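PDB 6DF3: interleukin-20 receptor subunit beta from Homo sapiens, which serves as the shared subunit of cell-surface receptors for interleukins 20 and 24, pairing with IL20RA or IL22RA1, and with IL20RA also for interleukin 19. Local coordinates for residues Glu123-Gln128 / Ala171-Lys176; Trp136-Gly141 / Ala166-Ala171. The protein carries 1 engineered substitution. All coordinates share one frame; numbering follows the deposited sequence.

Interaction 1. Residues Glu123-Gln128 / Ala171-Lys176. Unlike the reference sequence in segment 171-176: Glu-172 (reference Gln).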
ATOM      1  N   GLU C 123      -7.965  15.465 -15.183  1.00 86.24           N
ATOM      2  CA  GLU C 123      -7.752  16.308 -14.039  1.00 88.24           C
ATOM      3  C   GLU C 123      -7.190  15.402 -12.937  1.00 80.70           C
ATOM      4  O   GLU C 123      -7.664  14.278 -12.749  1.00 75.48           O
ATOM      5  CB  GLU C 123      -9.098  16.898 -13.639  1.00 87.78           C
ATOM      6  CG  GLU C 123      -9.029  18.031 -12.622  1.00 90.61           C
ATOM      7  CD  GLU C 123     -10.408  18.465 -12.141  1.00 89.98           C
ATOM      8  OE1 GLU C 123     -11.185  17.572 -11.675  1.00 84.38           O
ATOM      9  OE2 GLU C 123     -10.701  19.689 -12.266  1.00 90.17           O
ATOM     10  N   ASP C 124      -6.176  15.873 -12.242  1.00 83.03           N
ATOM     11  CA  ASP C 124      -5.536  15.096 -11.144  1.00 78.69           C
ATOM     12  C   ASP C 124      -6.376  14.950  -9.879  1.00 74.07           C
ATOM     13  O   ASP C 124      -6.168  15.675  -8.940  1.00 73.94           O
ATOM     14  CB  ASP C 124      -4.226  15.775 -10.784  1.00 81.04           C
ATOM     15  CG  ASP C 124      -3.338  14.927  -9.864  1.00 83.30           C
ATOM     16  OD1 ASP C 124      -3.834  14.102  -9.036  1.00 85.90           O
ATOM     17  OD2 ASP C 124      -2.105  15.138  -9.943  1.00 86.67           O
ATOM     18  N   LEU C 125      -7.272  13.974  -9.813  1.00 70.67           N
ATOM     19  CA  LEU C 125      -8.007  13.717  -8.584  1.00 69.81           C
ATOM     20  C   LEU C 125      -7.287  12.892  -7.455  1.00 69.10           C
ATOM     21  O   LEU C 125      -7.880  12.618  -6.384  1.00 61.06           O
ATOM     22  CB  LEU C 125      -9.350  13.077  -8.927  1.00 71.08           C
ATOM     23  CG  LEU C 125     -10.222  13.961  -9.832  1.00 74.80           C
ATOM     24  CD1 LEU C 125     -11.357  13.137 -10.403  1.00 77.09           C
ATOM     25  CD2 LEU C 125     -10.806  15.138  -9.032  1.00 74.38           C
ATOM     26  N   GLY C 126      -6.036  12.529  -7.616  1.00 71.20           N
ATOM     27  CA  GLY C 126      -5.394  11.742  -6.528  1.00 75.50           C
ATOM     28  C   GLY C 126      -5.386  10.174  -6.590  1.00 76.56           C
ATOM     29  O   GLY C 126      -6.215   9.523  -7.345  1.00 68.20           O
ATOM     30  N   PRO C 127      -4.478   9.551  -5.784  1.00 71.56           N
ATOM     31  CA  PRO C 127      -4.289   8.110  -5.687  1.00 72.72           C
ATOM     32  C   PRO C 127      -5.580   7.311  -5.488  1.00 67.52           C
ATOM     33  O   PRO C 127      -5.674   6.162  -5.969  1.00 66.26           O
ATOM     34  CB  PRO C 127      -3.456   7.950  -4.354  1.00 76.26           C
ATOM     35  CG  PRO C 127      -2.686   9.225  -4.231  1.00 79.17           C
ATOM     36  CD  PRO C 127      -3.734  10.243  -4.694  1.00 78.67           C
ATOM     37  N   GLN C 128      -6.566   7.892  -4.788  1.00 56.44           N
ATOM     38  CA  GLN C 128      -7.787   7.201  -4.645  1.00 57.87           C
ATOM     39  C   GLN C 128      -8.459   6.869  -5.989  1.00 55.06           C
ATOM     40  O   GLN C 128      -9.291   5.967  -5.984  1.00 59.61           O
ATOM     41  CB  GLN C 128      -8.763   7.949  -3.710  1.00 56.86           C
ATOM     42  CG  GLN C 128      -8.211   8.140  -2.281  1.00 56.79           C
ATOM     43  CD  GLN C 128      -8.341   6.865  -1.406  1.00 58.87           C
ATOM     44  OE1 GLN C 128      -8.788   5.765  -1.877  1.00 63.94           O
ATOM     45  NE2 GLN C 128      -7.969   7.002  -0.131  1.00 52.71           N
ATOM     46  N   ALA C 171     -15.008  10.453 -20.316  1.00 81.40           N
ATOM     47  CA  ALA C 171     -14.211   9.898 -19.216  1.00 80.16           C
ATOM     48  C   ALA C 171     -14.973   9.894 -17.889  1.00 77.87           C
ATOM     49  O   ALA C 171     -15.770  10.787 -17.585  1.00 75.37           O
ATOM     50  CB  ALA C 171     -12.906  10.667 -19.060  1.00 77.91           C
ATOM     51  N   GLU C 172     -14.647   8.907 -17.083  1.00 77.11           N
ATOM     52  CA  GLU C 172     -15.363   8.526 -15.888  1.00 74.06           C
ATOM     53  C   GLU C 172     -14.272   8.241 -14.848  1.00 73.29           C
ATOM     54  O   GLU C 172     -13.129   7.964 -15.212  1.00 70.07           O
ATOM     55  CB  GLU C 172     -16.044   7.216 -16.277  1.00 78.26           C
ATOM     56  CG  GLU C 172     -17.154   6.698 -15.419  1.00 79.09           C
ATOM     57  CD  GLU C 172     -17.494   5.227 -15.704  1.00 84.18           C
ATOM     58  OE1 GLU C 172     -18.606   4.800 -15.314  1.00 89.26           O
ATOM     59  OE2 GLU C 172     -16.683   4.476 -16.293  1.00 83.49           O
ATOM     60  N   THR C 173     -14.644   8.196 -13.579  1.00 68.46           N
ATOM     61  CA  THR C 173     -13.707   8.073 -12.505  1.00 69.73           C
ATOM     62  C   THR C 173     -14.124   6.750 -11.773  1.00 69.50           C
ATOM     63  O   THR C 173     -15.295   6.341 -11.870  1.00 70.06           O
ATOM     64  CB  THR C 173     -13.894   9.362 -11.698  1.00 72.74           C
ATOM     65  OG1 THR C 173     -12.695  10.152 -11.620  1.00 73.98           O
ATOM     66  CG2 THR C 173     -14.506   9.069 -10.413  1.00 67.45           C
ATOM     67  N   PHE C 174     -13.175   6.069 -11.109  1.00 69.81           N
ATOM     68  CA  PHE C 174     -13.426   4.825 -10.311  1.00 68.99           C
ATOM     69  C   PHE C 174     -12.571   4.838  -9.051  1.00 66.11           C
ATOM     70  O   PHE C 174     -11.407   5.157  -9.144  1.00 63.75           O
ATOM     71  CB  PHE C 174     -13.087   3.525 -11.057  1.00 71.45           C
ATOM     72  CG  PHE C 174     -13.252   2.282 -10.211  1.00 71.71           C
ATOM     73  CD1 PHE C 174     -14.520   1.831  -9.826  1.00 72.79           C
ATOM     74  CD2 PHE C 174     -12.141   1.569  -9.764  1.00 75.81           C
ATOM     75  CE1 PHE C 174     -14.686   0.686  -9.024  1.00 76.09           C
ATOM     76  CE2 PHE C 174     -12.289   0.415  -8.967  1.00 77.43           C
ATOM     77  CZ  PHE C 174     -13.560  -0.036  -8.591  1.00 75.73           C
ATOM     78  N   VAL C 175     -13.180   4.470  -7.912  1.00 62.06           N
ATOM     79  CA  VAL C 175     -12.623   4.611  -6.559  1.00 59.96           C
ATOM     80  C   VAL C 175     -12.713   3.225  -5.869  1.00 60.36           C
ATOM     81  O   VAL C 175     -13.792   2.822  -5.322  1.00 59.25           O
ATOM     82  CB  VAL C 175     -13.395   5.725  -5.748  1.00 63.20           C
ATOM     83  CG1 VAL C 175     -12.910   5.813  -4.293  1.00 64.38           C
ATOM     84  CG2 VAL C 175     -13.202   7.104  -6.379  1.00 62.05           C
ATOM     85  N   LYS C 176     -11.605   2.446  -5.957  1.00 67.14           N
ATOM     86  CA  LYS C 176     -11.552   1.083  -5.397  1.00 64.18           C
ATOM     87  C   LYS C 176     -12.023   1.007  -3.917  1.00 62.04           C
ATOM     88  O   LYS C 176     -12.809   0.135  -3.576  1.00 59.68           O
ATOM     89  CB  LYS C 176     -10.152   0.537  -5.538  1.00 72.29           C
ATOM     90  CG  LYS C 176     -10.062  -0.953  -5.261  1.00 79.73           C
ATOM     91  CD  LYS C 176      -8.675  -1.498  -5.546  1.00 86.48           C
ATOM     92  CE  LYS C 176      -8.433  -1.603  -7.043  1.00 94.51           C
ATOM     93  NZ  LYS C 176      -7.121  -2.267  -7.251  1.00101.93           N
TER

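Interaction 2. Residues Trp136-Gly141 / Ala166-Ala171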
ATOM      1  N   TRP C 136     -14.349   6.107 -29.437  1.00110.48           N
ATOM      2  CA  TRP C 136     -14.884   5.446 -30.630  1.00116.57           C
ATOM      3  C   TRP C 136     -14.772   6.357 -31.856  1.00122.02           C
ATOM      4  O   TRP C 136     -14.727   7.590 -31.745  1.00121.12           O
ATOM      5  CB  TRP C 136     -16.353   5.018 -30.411  1.00116.82           C
ATOM      6  CG  TRP C 136     -17.359   6.175 -30.199  1.00115.96           C
ATOM      7  CD1 TRP C 136     -18.050   6.860 -31.177  1.00119.58           C
ATOM      8  CD2 TRP C 136     -17.779   6.743 -28.947  1.00110.61           C
ATOM      9  NE1 TRP C 136     -18.849   7.826 -30.610  1.00117.79           N
ATOM     10  CE2 TRP C 136     -18.709   7.771 -29.246  1.00111.56           C
ATOM     11  CE3 TRP C 136     -17.450   6.489 -27.603  1.00106.86           C
ATOM     12  CZ2 TRP C 136     -19.308   8.543 -28.265  1.00108.50           C
ATOM     13  CZ3 TRP C 136     -18.046   7.259 -26.612  1.00103.84           C
ATOM     14  CH2 TRP C 136     -18.969   8.282 -26.950  1.00106.07           C
ATOM     15  N   ARG C 137     -14.715   5.727 -33.019  1.00128.26           N
ATOM     16  CA  ARG C 137     -14.848   6.425 -34.278  1.00135.46           C
ATOM     17  C   ARG C 137     -16.342   6.717 -34.439  1.00138.97           C
ATOM     18  O   ARG C 137     -17.145   5.804 -34.273  1.00140.53           O
ATOM     19  CB  ARG C 137     -14.338   5.515 -35.388  1.00138.93           C
ATOM     20  CG  ARG C 137     -14.085   6.192 -36.711  1.00143.76           C
ATOM     21  CD  ARG C 137     -13.576   5.172 -37.716  1.00147.39           C
ATOM     22  NE  ARG C 137     -13.515   5.736 -39.046  1.00151.68           N
ATOM     23  CZ  ARG C 137     -12.541   6.507 -39.531  1.00152.43           C
ATOM     24  NH1 ARG C 137     -11.498   6.843 -38.781  1.00147.58           N
ATOM     25  NH2 ARG C 137     -12.620   6.941 -40.797  1.00156.20           N
ATOM     26  N   ARG C 138     -16.724   7.963 -34.738  1.00142.21           N
ATOM     27  CA  ARG C 138     -18.157   8.329 -34.838  1.00146.69           C
ATOM     28  C   ARG C 138     -18.816   7.995 -36.211  1.00154.66           C
ATOM     29  O   ARG C 138     -19.063   8.875 -37.064  1.00157.22           O
ATOM     30  CB  ARG C 138     -18.378   9.800 -34.460  1.00146.99           C
ATOM     31  CG  ARG C 138     -19.844  10.165 -34.195  1.00149.17           C
ATOM     32  CD  ARG C 138     -20.301  11.351 -35.046  1.00154.61           C
ATOM     33  NE  ARG C 138     -19.993  12.615 -34.377  1.00154.24           N
ATOM     34  CZ  ARG C 138     -19.575  13.744 -34.959  1.00154.55           C
ATOM     35  NH1 ARG C 138     -19.357  13.833 -36.262  1.00157.21           N
ATOM     36  NH2 ARG C 138     -19.337  14.806 -34.191  1.00154.46           N
ATOM     37  N   GLU C 139     -19.089   6.703 -36.391  1.00157.66           N
ATOM     38  CA  GLU C 139     -19.946   6.180 -37.463  1.00164.38           C
ATOM     39  C   GLU C 139     -20.822   5.076 -36.829  1.00164.42           C
ATOM     40  O   GLU C 139     -20.494   4.578 -35.742  1.00159.42           O
ATOM     41  CB  GLU C 139     -19.084   5.606 -38.612  1.00167.96           C
ATOM     42  CG  GLU C 139     -19.823   5.288 -39.930  1.00173.98           C
ATOM     43  CD  GLU C 139     -19.222   4.124 -40.723  1.00178.47           C
ATOM     44  OE1 GLU C 139     -18.527   3.280 -40.100  1.00175.08           O
ATOM     45  OE2 GLU C 139     -19.474   4.030 -41.962  1.00180.36           O
ATOM     46  N   PRO C 140     -21.947   4.706 -37.482  1.00169.62           N
ATOM     47  CA  PRO C 140     -22.534   3.390 -37.256  1.00171.36           C
ATOM     48  C   PRO C 140     -21.546   2.247 -36.876  1.00170.73           C
ATOM     49  O   PRO C 140     -21.777   1.590 -35.861  1.00167.74           O
ATOM     50  CB  PRO C 140     -23.232   3.111 -38.608  1.00178.30           C
ATOM     51  CG  PRO C 140     -23.501   4.476 -39.206  1.00178.53           C
ATOM     52  CD  PRO C 140     -22.860   5.514 -38.318  1.00173.10           C
ATOM     53  N   GLY C 141     -20.466   2.050 -37.652  1.00173.73           N
ATOM     54  CA  GLY C 141     -19.488   0.949 -37.459  1.00174.24           C
ATOM     55  C   GLY C 141     -18.883   0.724 -36.057  1.00170.11           C
ATOM     56  O   GLY C 141     -19.529   0.131 -35.184  1.00167.25           O
ATOM     57  N   ALA C 166     -15.009  11.800 -37.525  1.00139.98           N
ATOM     58  CA  ALA C 166     -14.629  12.341 -36.209  1.00133.43           C
ATOM     59  C   ALA C 166     -14.524  11.222 -35.174  1.00129.05           C
ATOM     60  O   ALA C 166     -15.210  10.196 -35.286  1.00129.10           O
ATOM     61  CB  ALA C 166     -15.637  13.378 -35.750  1.00130.92           C
ATOM     62  N   TYR C 167     -13.659  11.429 -34.174  1.00125.47           N
ATOM     63  CA  TYR C 167     -13.469  10.485 -33.074  1.00121.32           C
ATOM     64  C   TYR C 167     -13.983  11.164 -31.819  1.00119.46           C
ATOM     65  O   TYR C 167     -13.688  12.342 -31.594  1.00117.63           O
ATOM     66  CB  TYR C 167     -11.989  10.138 -32.896  1.00119.84           C
ATOM     67  CG  TYR C 167     -11.436   9.037 -33.813  1.00123.44           C
ATOM     68  CD1 TYR C 167     -11.261   9.254 -35.187  1.00128.34           C
ATOM     69  CD2 TYR C 167     -11.054   7.787 -33.288  1.00121.78           C
ATOM     70  CE1 TYR C 167     -10.742   8.255 -36.014  1.00132.61           C
ATOM     71  CE2 TYR C 167     -10.528   6.783 -34.087  1.00125.29           C
ATOM     72  CZ  TYR C 167     -10.370   7.014 -35.452  1.00131.48           C
ATOM     73  OH  TYR C 167      -9.853   6.014 -36.240  1.00133.50           O
ATOM     74  N   CYS C 168     -14.748  10.434 -31.007  1.00119.54           N
ATOM     75  CA  CYS C 168     -15.396  11.024 -29.832  1.00120.28           C
ATOM     76  C   CYS C 168     -14.957  10.353 -28.545  1.00115.50           C
ATOM     77  O   CYS C 168     -14.611   9.179 -28.542  1.00116.47           O
ATOM     78  CB  CYS C 168     -16.920  11.004 -29.980  1.00125.75           C
ATOM     79  SG  CYS C 168     -17.492  11.958 -31.412  1.00138.27           S
ATOM     80  N   VAL C 169     -14.968  11.110 -27.457  1.00112.11           N
ATOM     81  CA  VAL C 169     -14.391  10.661 -26.165  1.00109.85           C
ATOM     82  C   VAL C 169     -15.126  11.207 -24.907  1.00102.58           C
ATOM     83  O   VAL C 169     -15.488  12.379 -24.863  1.00100.51           O
ATOM     84  CB  VAL C 169     -12.890  11.065 -26.069  1.00112.35           C
ATOM     85  CG1 VAL C 169     -12.052  10.350 -27.122  1.00115.15           C
ATOM     86  CG2 VAL C 169     -12.710  12.576 -26.250  1.00114.36           C
ATOM     87  N   LYS C 170     -15.317  10.347 -23.907  1.00 95.31           N
ATOM     88  CA  LYS C 170     -15.809  10.756 -22.612  1.00 91.81           C
ATOM     89  C   LYS C 170     -15.018   9.945 -21.546  1.00 89.13           C
ATOM     90  O   LYS C 170     -14.484   8.864 -21.858  1.00 88.76           O
ATOM     91  CB  LYS C 170     -17.309  10.488 -22.473  1.00 91.60           C
ATOM     92  CG  LYS C 170     -17.659   9.024 -22.681  1.00 95.10           C
ATOM     93  CD  LYS C 170     -19.127   8.711 -22.525  1.00 97.83           C
ATOM     94  CE  LYS C 170     -19.374   7.214 -22.656  1.00100.37           C
ATOM     95  NZ  LYS C 170     -20.800   6.867 -22.415  1.00101.29           N
ATOM     96  N   ALA C 171     -15.008  10.453 -20.316  1.00 81.40           N
ATOM     97  CA  ALA C 171     -14.211   9.898 -19.216  1.00 80.16           C
ATOM     98  C   ALA C 171     -14.973   9.894 -17.889  1.00 77.87           C
ATOM     99  O   ALA C 171     -15.770  10.787 -17.585  1.00 75.37           O
ATOM    100  CB  ALA C 171     -12.906  10.667 -19.060  1.00 77.91           C
TER

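Interaction 1. Residues Glu123-Gln128 / Ala171-Lys176
The loop Leu-125 to Gln-128 closes on the end of strand 167-175 like a wedge, its CA atoms 8.9 Å apart at Leu-125 and Thr-173 but 5.8 Å at Gln-128 and Val-175, and no hydrogen bond bridges the gap. At the wide end, Leu-125 points toward the strand and reaches it with one methyl, CD1, carried out to Thr-173 OG1 (3.5 Å) by chi1 of -60° and an extended chi2 of 166°. The two side chains cross at about a right angle. The buried Thr-173 hydroxyl faces a hydrocarbon and has no polar partner in the model; its chi1 of -120° is eclipsed, so which way the hydroxyl is turned is doubtful. At the narrow end a backbone atom makes the contact: Gln-128 O lies in van der Waals contact 3.6 Å from Val-175 CA, with CB and both methyls of Val-175 all at slightly longer range. In the loop, Asp-124 OD1 accepts from Gly-126 N at 3.1 Å, an Asx turn, while Asp-124 also centres an inverse gamma turn whose bond is weak. Gly-126 follows with backbone angles at which a CB would collide with the carbonyl O of Leu-125. Phe-131 touches both Leu-125 and Thr-173, and Phe-129 packs on Thr-173 and Val-175. Leu-125 meets Asn-13 and Gln-128 meets Met-14 of the N-terminal domain; Lys-176 NZ makes a weak hydrogen bond to the chain of another protein. This is the B-C loop against the end of strand F in the second fibronectin type III domain, at the interdomain elbow of a class II cytokine receptor.

Interaction 2. Residues Trp136-Gly141 / Ala166-Ala171
Trp-136 and Cys-168 form an antiparallel hydrogen-bonded pair between strands C and F of the second fibronectin type III domain. Trp-136 N gives to Cys-168 O at 3.2 Å, and Cys-168 N returns a bond to Trp-136 O at 2.9 Å. Trp-136 O also receives a CA-H contact from Tyr-167. Beyond the non-hydrogen-bonded pair Arg-137/Tyr-167, Arg-138 N donates to Ala-166 O at 2.8 Å, and an inverse gamma turn centred on Arg-138 then bends the chain off the sheet. On one face, Arg-137 lays CG over the Tyr-167 ring, a CH-pi contact 4.2 Å from the centroid. Its CG is anti to the backbone N (chi1 -166°) and the chain runs on extended, bringing NH1 to Tyr-167 OH at 3.1 Å in a weak bond, the guanidinium plane 83° from the ring. NH2 is taken by Pro-163 O, the strongest partner of the group, and NH1 also by Glu-162 O, while Tyr-167 OH also accepts from Glu-162 N, the tyrosine corner of this fold. A phenylalanine in place of Tyr-167 would probably leave Glu-162 N without its acceptor, remove the weak one of Arg-137 NH1 and leave the ring less firmly tied to the loop before strand F. On the other face the Trp-136 ring lies over Cys-168, with CE2 3.8 Å from Cys-168 CB, and Lys-170 CE stands at the ring's edge near its plane. Ala-166 CB lies over one face of the Arg-138 guanidinium, offset toward the rim. Cys-168 SG, bound to Cys-189 in a disulfide, sits 3.8 Å from Arg-138 CB.

In the fold
Both contacts use strand 167-175 of the second fibronectin type III domain, meeting at Ala-171, with centres about 23 Å apart. Interaction 1 lies at the end facing the N-terminal domain, where a loop leans on the strand; interaction 2 lies at the far end, about 30 Å from the centre of the chain, where the strand pairs with its sheet neighbour 130-137. Each is partly buried, with two buried residues among those touching. The buried surface is 149 Å² in interaction 1 and 480 Å² in interaction 2. Interaction 1 has van der Waals contacts in which carbons meet a hydroxyl and a carbonyl oxygen; interaction 2 has ladder hydrogen bonds, aromatic and arginine contacts beside a disulfide.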